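Side-chain contacts in Adhesin/hemolysin (Burkholderia pseudomallei 1026a, PDB 4G6V), which acts as the toxic tRNase component of a contact-dependent growth inhibition system, which bacteria use to inhibit closely related neighbours, and is bound here by its immunity protein: residues L63-Q68 / V131-D136; Q68-L73 / P92-N97; D102-A107 / R112-T117. All coordinates share one frame; numbering follows the deposited sequence.

Interaction 1 of 3, residues L63-Q68 / V131-D136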
# COMPACT_ATOMS: atom_id res chain seq x y z
N LEU A 63 -0.37 -10.96 1.04
CA LEU A 63 0.09 -11.71 -0.13
C LEU A 63 -0.93 -12.81 -0.54
O LEU A 63 -1.20 -12.99 -1.72
CB LEU A 63 1.50 -12.29 0.08
CG LEU A 63 2.57 -11.24 0.39
CD1 LEU A 63 3.95 -11.85 0.39
CD2 LEU A 63 2.52 -10.06 -0.60
N ILE A 64 -1.49 -13.53 0.43
CA ILE A 64 -2.56 -14.48 0.13
C ILE A 64 -3.62 -13.79 -0.70
O ILE A 64 -3.95 -14.22 -1.80
CB ILE A 64 -3.23 -15.07 1.43
CG1 ILE A 64 -2.28 -15.99 2.19
CG2 ILE A 64 -4.44 -15.91 1.08
CD1 ILE A 64 -1.70 -17.06 1.32
N ARG A 65 -4.17 -12.70 -0.17
CA ARG A 65 -5.28 -12.02 -0.83
C ARG A 65 -4.97 -11.51 -2.25
O ARG A 65 -5.86 -11.42 -3.09
CB ARG A 65 -5.80 -10.90 0.04
CG ARG A 65 -6.28 -11.40 1.38
CD ARG A 65 -7.70 -11.85 1.24
NE ARG A 65 -8.26 -12.25 2.52
CZ ARG A 65 -8.33 -13.51 2.94
NH1 ARG A 65 -7.87 -14.49 2.17
NH2 ARG A 65 -8.87 -13.79 4.12
N GLU A 66 -3.70 -11.20 -2.51
CA GLU A 66 -3.25 -10.81 -3.84
C GLU A 66 -3.30 -12.01 -4.80
O GLU A 66 -3.84 -11.92 -5.91
CB GLU A 66 -1.84 -10.23 -3.79
CG GLU A 66 -1.31 -9.81 -5.14
CD GLU A 66 0.19 -10.02 -5.28
OE1 GLU A 66 0.92 -9.62 -4.35
OE2 GLU A 66 0.64 -10.57 -6.32
N ASN A 67 -2.74 -13.13 -4.38
CA ASN A 67 -2.81 -14.32 -5.21
C ASN A 67 -4.26 -14.74 -5.43
O ASN A 67 -4.63 -15.19 -6.51
CB ASN A 67 -1.97 -15.45 -4.61
CG ASN A 67 -0.49 -15.31 -4.96
OD1 ASN A 67 -0.11 -14.52 -5.83
ND2 ASN A 67 0.35 -16.08 -4.29
N GLN A 68 -5.09 -14.53 -4.40
CA GLN A 68 -6.50 -14.87 -4.50
C GLN A 68 -7.32 -13.96 -5.42
O GLN A 68 -8.21 -14.43 -6.12
CB GLN A 68 -7.14 -14.93 -3.13
CG GLN A 68 -6.66 -16.11 -2.30
CD GLN A 68 -7.24 -16.10 -0.90
OE1 GLN A 68 -7.37 -15.04 -0.26
NE2 GLN A 68 -7.60 -17.28 -0.41
N VAL A 131 -7.19 -3.06 -7.49
CA VAL A 131 -8.14 -4.09 -7.08
C VAL A 131 -8.32 -3.98 -5.57
O VAL A 131 -7.33 -4.05 -4.80
CB VAL A 131 -7.68 -5.51 -7.42
CG1 VAL A 131 -8.62 -6.52 -6.81
CG2 VAL A 131 -7.57 -5.71 -8.93
N VAL A 132 -9.55 -3.75 -5.14
CA VAL A 132 -9.83 -3.68 -3.71
C VAL A 132 -10.60 -4.90 -3.29
O VAL A 132 -11.76 -5.06 -3.64
CB VAL A 132 -10.66 -2.48 -3.33
CG1 VAL A 132 -10.92 -2.52 -1.80
CG2 VAL A 132 -9.98 -1.16 -3.77
N ASN A 133 -9.94 -5.75 -2.50
CA ASN A 133 -10.46 -7.04 -2.06
C ASN A 133 -10.99 -6.97 -0.64
O ASN A 133 -10.21 -6.83 0.33
CB ASN A 133 -9.35 -8.06 -2.14
CG ASN A 133 -9.85 -9.47 -1.99
OD1 ASN A 133 -10.91 -9.72 -1.41
ND2 ASN A 133 -9.07 -10.42 -2.51
N LEU A 134 -12.31 -7.07 -0.50
CA LEU A 134 -12.95 -6.89 0.82
C LEU A 134 -13.03 -8.15 1.71
O LEU A 134 -13.82 -8.20 2.65
CB LEU A 134 -14.34 -6.25 0.67
CG LEU A 134 -14.41 -4.87 -0.01
CD1 LEU A 134 -15.82 -4.30 0.05
CD2 LEU A 134 -13.43 -3.87 0.60
N ALA A 135 -12.20 -9.16 1.42
CA ALA A 135 -12.19 -10.42 2.19
C ALA A 135 -12.19 -10.20 3.71
O ALA A 135 -13.01 -10.78 4.42
CB ALA A 135 -10.99 -11.29 1.79
N ASP A 136 -11.29 -9.36 4.20
CA ASP A 136 -11.13 -9.15 5.63
C ASP A 136 -11.65 -7.79 6.11
O ASP A 136 -11.33 -7.36 7.22
CB ASP A 136 -9.66 -9.30 6.01
CG ASP A 136 -9.02 -10.50 5.36
OD1 ASP A 136 -9.23 -11.62 5.88
OD2 ASP A 136 -8.30 -10.34 4.35
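R65, on a turn of helix 57-74, faces N133 at the end of strand 129-133, their CA atoms 7.3 Å apart. The CB atoms of R65, N133, A135 and D136 all point toward the other segment. After N133 the chain turns: its OD1 accepts from the backbone N of A135 at 3.2 Å, which defines an Asx turn.

R65 and D136 approach from opposite directions and form a bidentate, side-on salt bridge. R65 NE meets D136 OD2 at 2.6 Å, while R65 NH2 meets D136 OD1 at 2.8 Å. Both nitrogens come from the syn side, though tilted out of the carboxylate plane, and the guanidinium and carboxylate planes lie only 11° apart, consistent with a paired grip. The NH2 bond is the straighter (N-H...O 160°). The bend of the arginine chain at chi2 (-85°) turns the guanidinium to D136 while R65 NH1 reaches back to Q68 OE1 at 2.5 Å, in the amide carbonyl plane and on a lone pair. The paired grip should restrain the group's rotation, with Q68 as a further partner. The CB of A135 packs obliquely against this group, next to CD. Nearer the helix backbone, N133 ND2 makes a weak bond to R65 O at 3.4 Å.

R61, one helical turn before R65, forms a second salt bridge with D136 OD2, so two arginines share this carboxylate. The CB of the neighbouring E66, probably an active-site residue, points away from this contact, and its OE1 forms a salt bridge with K69 of the immunity protein CdiI. Helix 57-74 thus holds the turn leaving strand 129-133 through these arginines; the strand's backbone pairs with strands 99-104 and 159-162, and helix 141-150 packs against L134 beyond.

Interaction 2 of 3, residues Q68-L73 / P92-N97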
# COMPACT_ATOMS: atom_id res chain seq x y z
N GLN A 68 -5.09 -14.53 -4.40
CA GLN A 68 -6.50 -14.87 -4.50
C GLN A 68 -7.32 -13.96 -5.42
O GLN A 68 -8.21 -14.43 -6.12
CB GLN A 68 -7.14 -14.93 -3.13
CG GLN A 68 -6.66 -16.11 -2.30
CD GLN A 68 -7.24 -16.10 -0.90
OE1 GLN A 68 -7.37 -15.04 -0.26
NE2 GLN A 68 -7.60 -17.28 -0.41
N SER A 69 -7.02 -12.66 -5.42
CA SER A 69 -7.72 -11.73 -6.31
C SER A 69 -7.47 -12.05 -7.78
O SER A 69 -8.36 -11.89 -8.61
CB SER A 69 -7.33 -10.28 -6.02
OG SER A 69 -8.07 -9.80 -4.91
N ALA A 70 -6.26 -12.52 -8.08
CA ALA A 70 -5.89 -12.91 -9.43
C ALA A 70 -6.77 -14.06 -9.92
O ALA A 70 -7.33 -14.02 -11.02
CB ALA A 70 -4.41 -13.29 -9.50
N VAL A 71 -6.89 -15.09 -9.11
CA VAL A 71 -7.66 -16.27 -9.50
C VAL A 71 -9.13 -15.90 -9.65
O VAL A 71 -9.78 -16.34 -10.60
CB VAL A 71 -7.45 -17.41 -8.47
CG1 VAL A 71 -8.61 -18.46 -8.51
CG2 VAL A 71 -6.10 -18.07 -8.69
N THR A 72 -9.63 -15.08 -8.74
CA THR A 72 -11.05 -14.72 -8.72
C THR A 72 -11.42 -13.97 -9.98
O THR A 72 -12.50 -14.17 -10.52
CB THR A 72 -11.42 -13.88 -7.48
OG1 THR A 72 -11.44 -14.71 -6.31
CG2 THR A 72 -12.78 -13.21 -7.63
N LEU A 73 -10.52 -13.10 -10.43
CA LEU A 73 -10.79 -12.28 -11.61
C LEU A 73 -10.65 -13.10 -12.89
O LEU A 73 -11.49 -13.00 -13.79
CB LEU A 73 -9.90 -11.03 -11.63
CG LEU A 73 -10.35 -10.03 -10.56
CD1 LEU A 73 -9.59 -8.72 -10.63
CD2 LEU A 73 -11.85 -9.77 -10.62
N PRO A 92 4.46 -3.79 -10.58
CA PRO A 92 3.04 -3.94 -10.23
C PRO A 92 2.60 -5.38 -9.95
O PRO A 92 3.25 -6.37 -10.35
CB PRO A 92 2.30 -3.39 -11.46
CG PRO A 92 3.30 -3.38 -12.55
CD PRO A 92 4.66 -3.26 -11.93
N ASP A 93 1.49 -5.50 -9.23
CA ASP A 93 0.92 -6.78 -8.86
C ASP A 93 0.43 -7.56 -10.08
O ASP A 93 0.82 -8.71 -10.30
CB ASP A 93 -0.24 -6.57 -7.88
CG ASP A 93 0.23 -6.18 -6.49
OD1 ASP A 93 1.43 -6.38 -6.19
OD2 ASP A 93 -0.61 -5.68 -5.71
N TYR A 94 -0.45 -6.93 -10.85
CA TYR A 94 -1.06 -7.55 -12.01
C TYR A 94 -0.94 -6.71 -13.27
O TYR A 94 -0.54 -5.54 -13.22
CB TYR A 94 -2.55 -7.71 -11.81
CG TYR A 94 -2.97 -8.09 -10.42
CD1 TYR A 94 -2.57 -9.31 -9.85
CD2 TYR A 94 -3.82 -7.26 -9.69
CE1 TYR A 94 -2.98 -9.67 -8.60
CE2 TYR A 94 -4.24 -7.62 -8.43
CZ TYR A 94 -3.82 -8.83 -7.88
OH TYR A 94 -4.23 -9.18 -6.62
N THR A 95 -1.54 -7.26 -14.33
CA THR A 95 -1.94 -6.59 -15.56
C THR A 95 -3.34 -7.14 -15.89
O THR A 95 -3.49 -8.35 -16.07
CB THR A 95 -0.97 -6.89 -16.71
OG1 THR A 95 -0.96 -8.30 -16.96
CG2 THR A 95 0.43 -6.42 -16.37
N ILE A 96 -4.38 -6.29 -15.94
CA ILE A 96 -5.73 -6.78 -16.09
C ILE A 96 -6.27 -6.27 -17.43
O ILE A 96 -6.54 -5.06 -17.62
CB ILE A 96 -6.62 -6.39 -14.89
CG1 ILE A 96 -6.11 -7.05 -13.62
CG2 ILE A 96 -8.08 -6.79 -15.13
CD1 ILE A 96 -6.99 -6.84 -12.45
N ASN A 97 -6.39 -7.21 -18.38
CA ASN A 97 -6.71 -6.86 -19.77
C ASN A 97 -5.76 -5.77 -20.29
O ASN A 97 -6.19 -4.83 -20.98
CB ASN A 97 -8.17 -6.44 -19.91
CG ASN A 97 -9.12 -7.54 -19.49
OD1 ASN A 97 -8.70 -8.68 -19.29
ND2 ASN A 97 -10.40 -7.22 -19.37
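Y94 carries the largest share of the buried surface, reaching from strand 94-96 to helix 57-74 with its phenol end. Helix segment 68-73 and the strand run nearly parallel, their axes 19° apart and 10.6 Å from each other at closest approach. The ring meets S69 and A70 obliquely: Y94 CE1 lies 4.0 Å from A70 CB, and Y94 OH lies 3.3 Å from S69 CB. With CG roughly anti to the carbonyl carbon (chi1 -38°), the side chain is carried to the helix, and D93 CB sits 3.9 Å above the plane of the ring, over its centre.

One turn further along the helix, L73 meets I96. Their side chains cross at about a right angle and touch through single methyls, L73 CD1 to I96 CD1 at 3.7 Å. V131 of strand 129-133 packs on L73, Y94 and I96, and V80 of strand 79-82 on A70 and L73.

No hydrogen bond spans the two segments. The polar ends are satisfied elsewhere: Y94 OH bonds to E66 O on the helix, and S69 OG to N103 OD1 on strand 99-104. The contact is therefore an apolar helix-on-sheet seam with a polar end beside D93 and E66, both probably catalytic. That chemistry implies that apolar packing sets the spacing of helix and strand, while each hydroxyl finds its partner outside the contact.

Interaction 3 of 3, residues D102-A107 / R112-T117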
# COMPACT_ATOMS: atom_id res chain seq x y z
N ASP A 102 -2.94 -2.87 -9.09
CA ASP A 102 -2.39 -3.27 -7.80
C ASP A 102 -3.49 -3.77 -6.86
O ASP A 102 -4.63 -3.28 -6.92
CB ASP A 102 -1.59 -2.13 -7.15
CG ASP A 102 -0.14 -2.09 -7.61
OD1 ASP A 102 0.28 -2.97 -8.40
OD2 ASP A 102 0.59 -1.17 -7.18
N ASN A 103 -3.17 -4.76 -6.03
CA ASN A 103 -4.12 -5.29 -5.04
C ASN A 103 -4.01 -4.55 -3.72
O ASN A 103 -2.91 -4.24 -3.28
CB ASN A 103 -3.89 -6.80 -4.79
CG ASN A 103 -4.98 -7.42 -3.89
OD1 ASN A 103 -6.14 -7.47 -4.26
ND2 ASN A 103 -4.59 -7.88 -2.69
N TYR A 104 -5.15 -4.28 -3.12
CA TYR A 104 -5.22 -3.66 -1.79
C TYR A 104 -6.31 -4.35 -0.99
O TYR A 104 -7.49 -4.36 -1.36
CB TYR A 104 -5.45 -2.15 -1.91
CG TYR A 104 -5.93 -1.45 -0.67
CD1 TYR A 104 -5.33 -1.68 0.57
CD2 TYR A 104 -6.97 -0.55 -0.73
CE1 TYR A 104 -5.78 -1.03 1.72
CE2 TYR A 104 -7.42 0.12 0.41
CZ TYR A 104 -6.83 -0.12 1.63
OH TYR A 104 -7.30 0.57 2.74
N ALA A 105 -5.90 -4.98 0.11
CA ALA A 105 -6.81 -5.85 0.84
C ALA A 105 -7.02 -5.33 2.26
O ALA A 105 -6.48 -5.88 3.20
CB ALA A 105 -6.29 -7.28 0.84
N PRO A 106 -7.83 -4.27 2.39
CA PRO A 106 -8.04 -3.59 3.66
C PRO A 106 -8.57 -4.55 4.72
O PRO A 106 -9.46 -5.36 4.42
CB PRO A 106 -9.11 -2.54 3.32
CG PRO A 106 -9.83 -3.11 2.14
CD PRO A 106 -8.73 -3.76 1.34
N ALA A 107 -8.01 -4.47 5.92
CA ALA A 107 -8.53 -5.22 7.05
C ALA A 107 -9.39 -4.27 7.87
O ALA A 107 -10.31 -4.69 8.59
CB ALA A 107 -7.41 -5.79 7.88
N ARG A 112 -13.62 5.82 5.10
CA ARG A 112 -12.91 7.07 4.84
C ARG A 112 -11.41 6.81 4.78
O ARG A 112 -10.71 7.27 3.85
CB ARG A 112 -13.26 8.12 5.89
CG ARG A 112 -14.74 8.50 5.86
CD ARG A 112 -15.13 9.64 6.83
NE ARG A 112 -16.54 9.51 7.22
CZ ARG A 112 -17.11 10.13 8.25
NH1 ARG A 112 -16.40 10.95 9.02
NH2 ARG A 112 -18.40 9.97 8.53
N ASN A 113 -10.93 6.05 5.76
CA ASN A 113 -9.52 5.70 5.85
C ASN A 113 -9.08 4.86 4.65
O ASN A 113 -7.97 5.04 4.13
CB ASN A 113 -9.22 4.99 7.17
CG ASN A 113 -9.31 5.93 8.38
OD1 ASN A 113 -9.82 7.04 8.28
ND2 ASN A 113 -8.81 5.48 9.51
N ILE A 114 -9.96 3.97 4.22
CA ILE A 114 -9.70 3.19 3.03
C ILE A 114 -9.47 4.12 1.84
O ILE A 114 -8.51 3.93 1.09
CB ILE A 114 -10.85 2.21 2.72
CG1 ILE A 114 -11.05 1.25 3.89
CG2 ILE A 114 -10.58 1.45 1.41
CD1 ILE A 114 -11.74 -0.03 3.52
N ALA A 115 -10.34 5.11 1.68
CA ALA A 115 -10.13 6.13 0.65
C ALA A 115 -8.81 6.87 0.85
O ALA A 115 -8.02 6.98 -0.09
CB ALA A 115 -11.29 7.13 0.58
N THR A 116 -8.56 7.36 2.08
CA THR A 116 -7.33 8.10 2.37
C THR A 116 -6.13 7.26 1.93
O THR A 116 -5.13 7.77 1.41
CB THR A 116 -7.19 8.45 3.88
OG1 THR A 116 -8.24 9.33 4.29
CG2 THR A 116 -5.85 9.11 4.16
N THR A 117 -6.25 5.96 2.14
CA THR A 117 -5.15 5.05 1.93
C THR A 117 -4.90 4.91 0.44
O THR A 117 -3.78 5.09 -0.02
CB THR A 117 -5.45 3.68 2.63
OG1 THR A 117 -5.53 3.91 4.04
CG2 THR A 117 -4.37 2.64 2.35
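T117, which packs on Y104 across the contact, helps grip the backbone oxygen of N113 from within its own helix. T117 OG1 donates to N113 O at 2.7 Å and T117 N to the same oxygen at 2.8 Å, the two donors coming from opposite faces of the carbonyl plane. The hydroxyl stands 39° out of that plane, so it is not on a lone pair. With OG1 anti to the carbonyl carbon (chi1 -64°) and thus turned back to the helix, CG2 lies anti to the backbone N and is presented to the tyrosine.

The phenol end of Y104 lies between two residues one helical turn apart. At its edge, near the ring plane, I114 CG2 touches CE2 of Y104 at 3.6 Å; T117 CG2, oblique to the ring, is 3.6 Å from Y104 OH. One face of the ring is covered by the chain's own turn, with P106 CD 3.9 Å above the plane over its centre. The second branch of I114 goes to that proline: I114 CD1 meets P106 CB at 3.6 Å.

The packing fastens helix 111-123 to strand 99-104 at the start of a beta-alpha-beta unit completed by strand 129-133. D102 and K121, probable active-site residues, lie on this strand and helix. No hydrogen bond crosses the contact, and E98 of CdiI packs on Y104 and P106, while N97 of CdiI bonds to T117 OG1. The join is thus held by methyl, ring and proline surfaces, with the threonine hydroxyl committed to its helix and to the immunity protein.

Interactions 1 and 2 share Q68 and helix 57-74, and both press that helix on the same sheet; interaction 3 brings a different helix, 111-123, to it. Interactions 2 and 3 are buried and apolar, without a hydrogen bond between their segments, whereas interaction 1 is only partly buried and rests on a salt bridge. In the sheet V131 pairs with D102 and Y104, joining interactions 1 and 3, while D93, just before strand 94-96, bonds to D102 and N103 and joins 2 and 3. E66, D93 and D102, probably catalytic, lie one on a segment of each interaction without taking part in the contact itself.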